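Protocatechuate decarboxylase (Klebsiella pneumoniae, PDB 5O3M) probably removes the carboxylate of 3,4-dihydroxybenzoate to give catechol, as a member of the UbiD family of decarboxylases that depend on prenylated flavin. Local coordinates at residues A[387-392]-A[419-424]. Sequence-based numbering, arbitrary orientation.
Sequences ILQVKK and ILVDED. With 9JE (pentane-1,5-diol), chain H.
L388 sits astride I419 and V421 in the manner of neighbouring parallel strands: its N donates to I419 O at 2.9 Å, and its O accepts from V421 N at 3.0 Å. V390 N continues the pattern with a nearly straight bond to V421 O of 2.8 Å. The strand axes, inclined by 28°, show the twist such a pair acquires. Between these bonds, alpha carbons of both strands direct weaker C-H...O contacts at the same carbonyls, as from Q389 CA to V421 O.

Apolar contacts line both faces of the pair. I387 and I419 lie side by side, their CD1 methyls 3.7 Å apart; I433 of helix 430-439 packs against both. On the opposite face L388 CB meets the CD2 branch of L420, both residues packed against helix 400-411. Q389 shares the face of I387: with CG anti to the backbone N (chi1 -169°) its extended chain runs over D422 O, and NE2 goes on to bond V425 O.

Toward the C-terminal ends of the two segments, polar and water-mediated contacts take over. E423 folds back at chi2 (-90°), laying its carboxylate across the aliphatic stem of K391, with OE1 3.6 Å from K391 CG. One water accepts from K392 N and lies within bonding distance of D422 OD1 and E423 OE1; another links K392 O, by a long bond, to E423 OE2. D422 OD2 turns to V485 N, while D424 OD2 forms a salt bridge with R440.

Here D422, E423 and D424 line a pentane-1,5-diol site completed by R440, V485 and K490, and C05 of the diol lies 3.2 Å from E423 OE2. The whole is a beta-alpha-beta unit, strands 385-390 and 417-422 joined through helix 400-411, within the UbiD C-terminal domain.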
# COMPACT_ATOMS: atom_id res chain seq x y z
N ILE A 387 6.21 17.68 17.29
CA ILE A 387 6.72 18.49 16.18
C ILE A 387 8.22 18.61 16.37
O ILE A 387 8.68 19.21 17.36
CB ILE A 387 6.07 19.89 16.13
CG1 ILE A 387 4.58 19.85 16.51
CG2 ILE A 387 6.27 20.51 14.74
CD1 ILE A 387 3.77 19.00 15.53
N LEU A 388 8.99 18.03 15.46
CA LEU A 388 10.44 18.16 15.50
C LEU A 388 10.89 19.14 14.43
O LEU A 388 10.51 19.02 13.25
CB LEU A 388 11.12 16.80 15.29
CG LEU A 388 11.30 15.92 16.53
CD1 LEU A 388 9.96 15.64 17.20
CD2 LEU A 388 11.97 14.63 16.12
N GLN A 389 11.70 20.10 14.83
CA GLN A 389 12.28 21.05 13.90
C GLN A 389 13.74 20.69 13.67
O GLN A 389 14.55 20.68 14.61
CB GLN A 389 12.16 22.48 14.43
CG GLN A 389 12.49 23.56 13.43
CD GLN A 389 12.71 24.90 14.12
OE1 GLN A 389 13.54 24.99 15.02
NE2 GLN A 389 11.94 25.92 13.73
N VAL A 390 14.09 20.40 12.42
CA VAL A 390 15.45 19.98 12.12
C VAL A 390 16.06 20.93 11.09
O VAL A 390 15.37 21.71 10.43
CB VAL A 390 15.51 18.52 11.63
CG1 VAL A 390 14.78 17.60 12.62
CG2 VAL A 390 14.89 18.38 10.25
N LYS A 391 17.38 20.85 10.98
CA LYS A 391 18.12 21.61 9.98
C LYS A 391 19.00 20.65 9.21
O LYS A 391 19.91 20.04 9.78
CB LYS A 391 18.99 22.69 10.63
CG LYS A 391 19.83 23.43 9.62
CD LYS A 391 20.62 24.56 10.28
CE LYS A 391 21.36 25.34 9.21
NZ LYS A 391 22.28 26.35 9.79
N LYS A 392 18.75 20.53 7.91
CA LYS A 392 19.63 19.76 7.05
C LYS A 392 20.80 20.64 6.66
O LYS A 392 20.61 21.68 6.03
CB LYS A 392 18.87 19.24 5.83
CG LYS A 392 17.70 18.32 6.18
CD LYS A 392 17.00 17.76 4.94
CE LYS A 392 15.79 16.90 5.33
NZ LYS A 392 14.85 16.64 4.13
N ILE A 419 5.57 15.10 13.36
CA ILE A 419 5.62 16.00 12.21
C ILE A 419 7.01 16.60 12.16
O ILE A 419 7.50 17.16 13.15
CB ILE A 419 4.54 17.10 12.28
CG1 ILE A 419 3.15 16.45 12.39
CG2 ILE A 419 4.63 17.97 11.06
CD1 ILE A 419 2.03 17.48 12.59
N LEU A 420 7.66 16.45 11.01
CA LEU A 420 9.03 16.90 10.81
C LEU A 420 9.01 18.15 9.95
O LEU A 420 8.38 18.16 8.89
CB LEU A 420 9.86 15.81 10.11
CG LEU A 420 9.87 14.48 10.83
CD1 LEU A 420 10.42 13.42 9.89
CD2 LEU A 420 10.74 14.58 12.07
N VAL A 421 9.70 19.21 10.41
CA VAL A 421 9.77 20.46 9.67
C VAL A 421 11.19 21.02 9.74
O VAL A 421 11.99 20.67 10.61
CB VAL A 421 8.76 21.51 10.18
CG1 VAL A 421 7.33 20.97 10.07
CG2 VAL A 421 9.10 21.96 11.62
N ASP A 422 11.47 21.94 8.82
CA ASP A 422 12.77 22.59 8.72
C ASP A 422 12.85 23.81 9.64
O ASP A 422 11.87 24.20 10.26
CB ASP A 422 13.05 22.98 7.27
CG ASP A 422 13.20 21.77 6.39
OD1 ASP A 422 14.18 21.04 6.63
OD2 ASP A 422 12.34 21.55 5.52
N GLU A 423 14.04 24.43 9.69
CA GLU A 423 14.29 25.48 10.66
C GLU A 423 13.59 26.79 10.32
O GLU A 423 13.63 27.70 11.14
CB GLU A 423 15.80 25.74 10.80
CG GLU A 423 16.44 26.43 9.60
CD GLU A 423 16.97 25.45 8.55
OE1 GLU A 423 16.53 24.27 8.51
OE2 GLU A 423 17.83 25.87 7.76
N ASP A 424 12.94 26.90 9.15
CA ASP A 424 12.20 28.11 8.81
C ASP A 424 10.70 27.97 9.05
O ASP A 424 9.91 28.77 8.54
CB ASP A 424 12.46 28.52 7.35
CG ASP A 424 12.05 27.43 6.35
OD1 ASP A 424 11.73 26.30 6.80
OD2 ASP A 424 12.02 27.70 5.13
C02 9JE H . 13.95 24.81 4.09
C03 9JE H . 14.94 25.54 4.98
C04 9JE H . 15.48 26.85 4.43
C05 9JE H . 16.10 27.58 5.64
C06 9JE H . 16.78 28.87 5.18
O01 9JE H . 14.76 24.11 3.17
O07 9JE H . 16.09 29.20 3.96
O HOH W 1 16.71 21.97 6.86
O HOH W 2 18.87 24.43 5.60